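Local coordinates for protein Succinylglutamatedesuccinylase/aspartoacylase (Rhodobacter sphaeroides 2.4.1, PDB 3CDX) that binds a metal ion, calcium in this crystal, and is probably a zinc-dependent hydrolase of the succinylglutamate desuccinylase/aspartoacylase family acting on linear amides or esters, at residues 269-281 against 291-303. Sequence-based numbering, arbitrary orientation.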
ATOM      1  N   TYR A 269       6.869  20.576 -27.940  1.00 33.63           N
ATOM      2  CA  TYR A 269       6.168  20.087 -26.749  1.00 33.92           C
ATOM      3  C   TYR A 269       5.357  21.187 -26.074  1.00 34.95           C
ATOM      4  O   TYR A 269       5.904  22.253 -25.708  1.00 35.56           O
ATOM      5  CB  TYR A 269       7.194  19.558 -25.742  1.00 34.49           C
ATOM      6  CG  TYR A 269       8.005  18.420 -26.301  1.00 34.68           C
ATOM      7  CD1 TYR A 269       7.696  17.103 -25.972  1.00 35.05           C
ATOM      8  CD2 TYR A 269       9.061  18.654 -27.177  1.00 35.78           C
ATOM      9  CE1 TYR A 269       8.424  16.049 -26.489  1.00 35.37           C
ATOM     10  CE2 TYR A 269       9.809  17.591 -27.708  1.00 35.21           C
ATOM     11  CZ  TYR A 269       9.477  16.301 -27.352  1.00 35.56           C
ATOM     12  OH  TYR A 269      10.171  15.238 -27.868  1.00 36.28           O
ATOM     13  N   VAL A 270       4.062  20.951 -25.903  1.00 34.18           N
ATOM     14  CA  VAL A 270       3.260  21.825 -25.078  1.00 33.81           C
ATOM     15  C   VAL A 270       3.285  21.255 -23.689  1.00 34.29           C
ATOM     16  O   VAL A 270       2.797  20.152 -23.448  1.00 34.44           O
ATOM     17  CB  VAL A 270       1.802  21.949 -25.565  1.00 33.03           C
ATOM     18  CG1 VAL A 270       1.061  23.040 -24.751  1.00 33.05           C
ATOM     19  CG2 VAL A 270       1.791  22.208 -27.053  1.00 33.69           C
ATOM     20  N   MET A 271       3.845  22.023 -22.771  1.00 34.37           N
ATOM     21  CA  MET A 271       4.038  21.572 -21.409  1.00 33.97           C
ATOM     22  C   MET A 271       3.013  22.202 -20.449  1.00 33.41           C
ATOM     23  O   MET A 271       2.650  23.370 -20.585  1.00 32.87           O
ATOM     24  CB  MET A 271       5.465  21.910 -20.985  1.00 34.82           C
ATOM     25  CG  MET A 271       6.555  21.327 -21.934  1.00 36.45           C
ATOM     26  SD  MET A 271       6.741  19.540 -21.974  1.00 36.69           S
ATOM     27  CE  MET A 271       7.282  19.178 -20.311  1.00 40.50           C
ATOM     28  N   ALA A 272       2.529  21.413 -19.494  1.00 32.44           N
ATOM     29  CA  ALA A 272       1.702  21.947 -18.402  1.00 31.73           C
ATOM     30  C   ALA A 272       2.552  22.659 -17.313  1.00 31.55           C
ATOM     31  O   ALA A 272       3.387  22.008 -16.658  1.00 31.14           O
ATOM     32  CB  ALA A 272       0.870  20.816 -17.764  1.00 31.42           C
ATOM     33  N   PRO A 273       2.343  23.981 -17.109  1.00 30.74           N
ATOM     34  CA  PRO A 273       3.112  24.642 -16.044  1.00 31.01           C
ATOM     35  C   PRO A 273       2.492  24.456 -14.674  1.00 30.73           C
ATOM     36  O   PRO A 273       3.128  24.732 -13.654  1.00 30.54           O
ATOM     37  CB  PRO A 273       3.063  26.127 -16.444  1.00 31.35           C
ATOM     38  CG  PRO A 273       2.192  26.203 -17.702  1.00 30.20           C
ATOM     39  CD  PRO A 273       1.481  24.933 -17.830  1.00 30.59           C
ATOM     40  N   ARG A 274       1.233  24.038 -14.651  1.00 30.01           N
ATOM     41  CA  ARG A 274       0.547  23.832 -13.397  1.00 30.43           C
ATOM     42  C   ARG A 274      -0.201  22.510 -13.436  1.00 29.54           C
ATOM     43  O   ARG A 274      -0.588  22.022 -14.501  1.00 29.37           O
ATOM     44  CB  ARG A 274      -0.410  24.995 -13.061  1.00 31.19           C
ATOM     45  CG  ARG A 274       0.225  26.387 -12.827  1.00 34.70           C
ATOM     46  CD  ARG A 274       1.055  26.526 -11.517  1.00 39.74           C
ATOM     47  NE  ARG A 274       1.792  27.792 -11.514  1.00 43.94           N
ATOM     48  CZ  ARG A 274       2.904  28.061 -10.818  1.00 48.91           C
ATOM     49  NH1 ARG A 274       3.471  27.158 -10.025  1.00 49.20           N
ATOM     50  NH2 ARG A 274       3.466  29.265 -10.929  1.00 50.83           N
ATOM     51  N   THR A 275      -0.368  21.918 -12.261  1.00 29.36           N
ATOM     52  CA  THR A 275      -1.286  20.792 -12.097  1.00 28.87           C
ATOM     53  C   THR A 275      -2.755  21.249 -12.189  1.00 28.81           C
ATOM     54  O   THR A 275      -3.169  22.205 -11.536  1.00 29.27           O
ATOM     55  CB  THR A 275      -0.964  20.062 -10.798  1.00 28.39           C
ATOM     56  OG1 THR A 275       0.365  19.537 -10.911  1.00 26.55           O
ATOM     57  CG2 THR A 275      -1.958  18.887 -10.536  1.00 28.93           C
ATOM     58  N   GLY A 276      -3.532  20.612 -13.052  1.00 28.52           N
ATOM     59  CA  GLY A 276      -4.959  20.860 -13.062  1.00 27.54           C
ATOM     60  C   GLY A 276      -5.650  20.035 -14.124  1.00 27.26           C
ATOM     61  O   GLY A 276      -5.094  19.060 -14.598  1.00 27.73           O
ATOM     62  N   LEU A 277      -6.852  20.451 -14.503  1.00 27.02           N
ATOM     63  CA  LEU A 277      -7.693  19.722 -15.444  1.00 26.62           C
ATOM     64  C   LEU A 277      -7.523  20.323 -16.844  1.00 26.75           C
ATOM     65  O   LEU A 277      -8.028  21.422 -17.155  1.00 26.19           O
ATOM     66  CB  LEU A 277      -9.168  19.743 -14.970  1.00 26.39           C
ATOM     67  CG  LEU A 277     -10.268  19.175 -15.909  1.00 27.57           C
ATOM     68  CD1 LEU A 277      -9.846  17.901 -16.617  1.00 23.76           C
ATOM     69  CD2 LEU A 277     -11.586  18.931 -15.153  1.00 26.63           C
ATOM     70  N   PHE A 278      -6.808  19.591 -17.680  1.00 27.17           N
ATOM     71  CA  PHE A 278      -6.513  20.070 -19.009  1.00 27.35           C
ATOM     72  C   PHE A 278      -7.543  19.700 -20.066  1.00 27.66           C
ATOM     73  O   PHE A 278      -7.787  18.524 -20.328  1.00 28.08           O
ATOM     74  CB  PHE A 278      -5.114  19.652 -19.458  1.00 27.73           C
ATOM     75  CG  PHE A 278      -4.793  20.072 -20.864  1.00 27.73           C
ATOM     76  CD1 PHE A 278      -4.432  21.386 -21.134  1.00 28.68           C
ATOM     77  CD2 PHE A 278      -4.883  19.159 -21.917  1.00 29.01           C
ATOM     78  CE1 PHE A 278      -4.159  21.803 -22.451  1.00 28.95           C
ATOM     79  CE2 PHE A 278      -4.606  19.550 -23.235  1.00 28.47           C
ATOM     80  CZ  PHE A 278      -4.247  20.879 -23.499  1.00 28.94           C
ATOM     81  N   GLU A 279      -8.098  20.742 -20.696  1.00 27.40           N
ATOM     82  CA  GLU A 279      -9.084  20.640 -21.769  1.00 26.92           C
ATOM     83  C   GLU A 279      -8.373  20.943 -23.101  1.00 27.26           C
ATOM     84  O   GLU A 279      -7.933  22.105 -23.315  1.00 27.14           O
ATOM     85  CB  GLU A 279     -10.212  21.673 -21.561  1.00 26.42           C
ATOM     86  CG  GLU A 279     -11.230  21.688 -22.707  1.00 27.80           C
ATOM     87  CD  GLU A 279     -12.105  22.921 -22.710  1.00 26.48           C
ATOM     88  OE1 GLU A 279     -12.129  23.641 -21.720  1.00 29.78           O
ATOM     89  OE2 GLU A 279     -12.801  23.145 -23.689  1.00 25.42           O
ATOM     90  N   PRO A 280      -8.241  19.927 -23.981  1.00 26.32           N
ATOM     91  CA  PRO A 280      -7.569  20.166 -25.247  1.00 26.45           C
ATOM     92  C   PRO A 280      -8.493  20.799 -26.296  1.00 27.48           C
ATOM     93  O   PRO A 280      -9.726  20.734 -26.176  1.00 26.66           O
ATOM     94  CB  PRO A 280      -7.188  18.764 -25.702  1.00 26.69           C
ATOM     95  CG  PRO A 280      -8.309  17.873 -25.136  1.00 26.66           C
ATOM     96  CD  PRO A 280      -8.665  18.511 -23.821  1.00 26.01           C
ATOM     97  N   THR A 281      -7.879  21.410 -27.308  1.00 27.19           N
ATOM     98  CA  THR A 281      -8.581  21.902 -28.474  1.00 26.54           C
ATOM     99  C   THR A 281      -8.495  20.959 -29.653  1.00 26.68           C
ATOM    100  O   THR A 281      -9.315  21.061 -30.553  1.00 27.54           O
ATOM    101  CB  THR A 281      -8.049  23.310 -28.938  1.00 26.99           C
ATOM    102  OG1 THR A 281      -6.647  23.249 -29.167  1.00 27.56           O
ATOM    103  CG2 THR A 281      -8.308  24.341 -27.907  1.00 26.39           C
ATOM    104  N   GLY A 291       1.234  29.507 -32.094  1.00 39.39           N
ATOM    105  CA  GLY A 291       0.533  30.623 -31.483  1.00 39.56           C
ATOM    106  C   GLY A 291      -0.946  30.410 -31.194  1.00 39.10           C
ATOM    107  O   GLY A 291      -1.541  31.163 -30.417  1.00 38.72           O
ATOM    108  N   GLU A 292      -1.536  29.387 -31.800  1.00 37.62           N
ATOM    109  CA  GLU A 292      -2.927  29.099 -31.538  1.00 37.53           C
ATOM    110  C   GLU A 292      -3.155  28.254 -30.268  1.00 35.24           C
ATOM    111  O   GLU A 292      -2.255  27.570 -29.786  1.00 34.31           O
ATOM    112  CB  GLU A 292      -3.579  28.499 -32.778  1.00 37.48           C
ATOM    113  CG  GLU A 292      -3.556  26.976 -32.901  1.00 39.53           C
ATOM    114  CD  GLU A 292      -4.145  26.527 -34.254  1.00 40.50           C
ATOM    115  OE1 GLU A 292      -4.401  27.434 -35.098  1.00 45.71           O
ATOM    116  OE2 GLU A 292      -4.365  25.309 -34.476  1.00 38.37           O
ATOM    117  N   THR A 293      -4.375  28.330 -29.739  1.00 34.18           N
ATOM    118  CA  THR A 293      -4.748  27.712 -28.465  1.00 32.42           C
ATOM    119  C   THR A 293      -4.654  26.181 -28.493  1.00 31.61           C
ATOM    120  O   THR A 293      -5.234  25.528 -29.357  1.00 30.65           O
ATOM    121  CB  THR A 293      -6.143  28.197 -27.997  1.00 32.99           C
ATOM    122  OG1 THR A 293      -6.099  29.622 -27.856  1.00 32.70           O
ATOM    123  CG2 THR A 293      -6.514  27.614 -26.625  1.00 30.85           C
ATOM    124  N   ALA A 294      -3.873  25.629 -27.561  1.00 30.53           N
ATOM    125  CA  ALA A 294      -3.730  24.162 -27.445  1.00 30.18           C
ATOM    126  C   ALA A 294      -4.767  23.568 -26.467  1.00 29.29           C
ATOM    127  O   ALA A 294      -5.162  22.391 -26.612  1.00 29.19           O
ATOM    128  CB  ALA A 294      -2.303  23.769 -27.052  1.00 29.38           C
ATOM    129  N   GLY A 295      -5.229  24.399 -25.532  1.00 28.07           N
ATOM    130  CA  GLY A 295      -6.217  24.015 -24.524  1.00 28.03           C
ATOM    131  C   GLY A 295      -6.006  24.856 -23.293  1.00 28.67           C
ATOM    132  O   GLY A 295      -5.249  25.827 -23.343  1.00 29.25           O
ATOM    133  N   TRP A 296      -6.680  24.495 -22.201  1.00 28.65           N
ATOM    134  CA  TRP A 296      -6.736  25.274 -20.962  1.00 28.48           C
ATOM    135  C   TRP A 296      -6.631  24.353 -19.750  1.00 28.63           C
ATOM    136  O   TRP A 296      -7.223  23.261 -19.716  1.00 26.62           O
ATOM    137  CB  TRP A 296      -8.090  26.021 -20.829  1.00 29.07           C
ATOM    138  CG  TRP A 296      -8.422  26.962 -21.928  1.00 27.04           C
ATOM    139  CD1 TRP A 296      -8.115  28.301 -21.980  1.00 28.97           C
ATOM    140  CD2 TRP A 296      -9.112  26.656 -23.144  1.00 28.61           C
ATOM    141  NE1 TRP A 296      -8.585  28.843 -23.159  1.00 28.23           N
ATOM    142  CE2 TRP A 296      -9.191  27.860 -23.895  1.00 27.79           C
ATOM    143  CE3 TRP A 296      -9.693  25.482 -23.671  1.00 26.80           C
ATOM    144  CZ2 TRP A 296      -9.822  27.925 -25.136  1.00 29.29           C
ATOM    145  CZ3 TRP A 296     -10.289  25.532 -24.897  1.00 28.09           C
ATOM    146  CH2 TRP A 296     -10.360  26.749 -25.631  1.00 29.42           C
ATOM    147  N   ILE A 297      -5.900  24.818 -18.743  1.00 27.97           N
ATOM    148  CA  ILE A 297      -5.837  24.088 -17.490  1.00 28.55           C
ATOM    149  C   ILE A 297      -6.819  24.770 -16.563  1.00 28.43           C
ATOM    150  O   ILE A 297      -6.641  25.957 -16.243  1.00 27.80           O
ATOM    151  CB  ILE A 297      -4.445  24.142 -16.864  1.00 28.36           C
ATOM    152  CG1 ILE A 297      -3.418  23.404 -17.737  1.00 28.25           C
ATOM    153  CG2 ILE A 297      -4.509  23.665 -15.426  1.00 27.48           C
ATOM    154  CD1 ILE A 297      -1.947  23.508 -17.207  1.00 29.47           C
ATOM    155  N   HIS A 298      -7.853  24.020 -16.174  1.00 27.81           N
ATOM    156  CA  HIS A 298      -8.894  24.501 -15.299  1.00 26.78           C
ATOM    157  C   HIS A 298      -8.469  24.239 -13.865  1.00 27.19           C
ATOM    158  O   HIS A 298      -7.809  23.200 -13.574  1.00 26.56           O
ATOM    159  CB  HIS A 298     -10.229  23.793 -15.627  1.00 27.02           C
ATOM    160  CG  HIS A 298     -10.747  24.063 -17.016  1.00 27.65           C
ATOM    161  ND1 HIS A 298     -11.694  25.033 -17.281  1.00 28.17           N
ATOM    162  CD2 HIS A 298     -10.441  23.508 -18.214  1.00 27.32           C
ATOM    163  CE1 HIS A 298     -11.951  25.054 -18.579  1.00 28.62           C
ATOM    164  NE2 HIS A 298     -11.204  24.141 -19.169  1.00 24.94           N
ATOM    165  N   PHE A 299      -8.817  25.184 -12.974  1.00 26.79           N
ATOM    166  CA  PHE A 299      -8.595  25.045 -11.535  1.00 27.99           C
ATOM    167  C   PHE A 299      -9.926  24.832 -10.828  1.00 28.56           C
ATOM    168  O   PHE A 299     -10.484  25.744 -10.184  1.00 28.53           O
ATOM    169  CB  PHE A 299      -7.773  26.224 -10.988  1.00 28.38           C
ATOM    170  CG  PHE A 299      -6.500  26.438 -11.773  1.00 29.44           C
ATOM    171  CD1 PHE A 299      -5.403  25.565 -11.597  1.00 30.49           C
ATOM    172  CD2 PHE A 299      -6.435  27.426 -12.756  1.00 29.26           C
ATOM    173  CE1 PHE A 299      -4.238  25.702 -12.374  1.00 30.92           C
ATOM    174  CE2 PHE A 299      -5.266  27.603 -13.517  1.00 29.83           C
ATOM    175  CZ  PHE A 299      -4.169  26.743 -13.338  1.00 30.48           C
ATOM    176  N   VAL A 300     -10.440  23.606 -10.963  1.00 28.72           N
ATOM    177  CA  VAL A 300     -11.808  23.322 -10.508  1.00 29.33           C
ATOM    178  C   VAL A 300     -11.943  23.334  -9.008  1.00 29.89           C
ATOM    179  O   VAL A 300     -13.050  23.360  -8.500  1.00 30.09           O
ATOM    180  CB  VAL A 300     -12.382  22.016 -11.091  1.00 29.12           C
ATOM    181  CG1 VAL A 300     -12.310  22.072 -12.615  1.00 28.52           C
ATOM    182  CG2 VAL A 300     -11.670  20.777 -10.501  1.00 29.87           C
ATOM    183  N   GLU A 301     -10.802  23.356  -8.311  1.00 30.35           N
ATOM    184  CA  GLU A 301     -10.765  23.461  -6.855  1.00 31.62           C
ATOM    185  C   GLU A 301     -11.049  24.882  -6.373  1.00 31.80           C
ATOM    186  O   GLU A 301     -11.253  25.085  -5.184  1.00 32.03           O
ATOM    187  CB  GLU A 301      -9.404  22.976  -6.301  1.00 32.45           C
ATOM    188  CG  GLU A 301      -8.176  23.778  -6.759  1.00 34.53           C
ATOM    189  CD  GLU A 301      -7.603  23.319  -8.112  1.00 39.63           C
ATOM    190  OE1 GLU A 301      -6.554  23.857  -8.521  1.00 42.81           O
ATOM    191  OE2 GLU A 301      -8.175  22.421  -8.770  1.00 41.34           O
ATOM    192  N   ASP A 302     -11.050  25.841  -7.310  1.00 31.98           N
ATOM    193  CA  ASP A 302     -11.274  27.270  -7.046  1.00 33.09           C
ATOM    194  C   ASP A 302     -12.589  27.739  -7.625  1.00 32.80           C
ATOM    195  O   ASP A 302     -12.895  27.423  -8.763  1.00 32.84           O
ATOM    196  CB  ASP A 302     -10.216  28.133  -7.759  1.00 32.17           C
ATOM    197  CG  ASP A 302      -8.871  28.144  -7.057  1.00 35.43           C
ATOM    198  OD1 ASP A 302      -8.741  27.480  -6.017  1.00 36.06           O
ATOM    199  OD2 ASP A 302      -7.934  28.838  -7.558  1.00 39.67           O
ATOM    200  N   VAL A 303     -13.327  28.554  -6.873  1.00 34.13           N
ATOM    201  CA  VAL A 303     -14.340  29.424  -7.501  1.00 35.09           C
ATOM    202  C   VAL A 303     -13.674  30.649  -8.158  1.00 36.10           C
ATOM    203  O   VAL A 303     -12.553  31.010  -7.778  1.00 36.11           O
ATOM    204  CB  VAL A 303     -15.460  29.874  -6.517  1.00 34.92           C
ATOM    205  CG1 VAL A 303     -16.252  28.678  -6.048  1.00 32.95           C
ATOM    206  CG2 VAL A 303     -14.926  30.773  -5.343  1.00 34.02           C
TER
HETATM  207  O   HOH W   1      -5.116  21.779  -9.772  1.00 35.29           O
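Glu279 OE1 takes the NE2-H of His298 at 2.8 Å, using its anti lone pair, with carboxylate and imidazole nearly coplanar (17° apart). CG of Glu279 lies anti to the backbone N (chi1 176°) and the chain runs on extended, which carries the carboxylate alongside Trp296, where OE2 comes 3.7 Å from CZ3. With an alanine in place of this glutamate, His298 NE2 would probably lose its acceptor, the imidazole would be freer to turn and a gap would open beside the indole. Beyond the strand end, Thr281 OG1 donates to Thr293 O (2.7 Å), while its CG2 meets Trp296 CZ3 at 3.8 Å. Thr293 CG2 lies over one face of the indole, toward its rim, and its OG1 hydrogen-bonds Glu309 OE2.

On the sheet face that carries Phe278 and Ile297, Ile297 CD1 packs against Ala272 CB and lies 3.8 Å from Pro273 CD, and its CG1 sits at the edge of the Phe278 ring. Gly276 and Gly295 keep the backbone clear here, since a side chain would clash with Ile297 and Phe278 respectively. Straight backbone bonds, such as Glu279 N to Trp296 O (2.8 Å), fix the register. A water bridges Thr275 O and Glu301 OE1, and Gln70 of a neighbouring subunit packs on Leu277 and Val300. Strands 276-280 and 293-298 thus form the central antiparallel pair of a four-stranded sheet, with a classic beta bulge at Ala294 and Gly295 opposite Leu310, far from the calcium site.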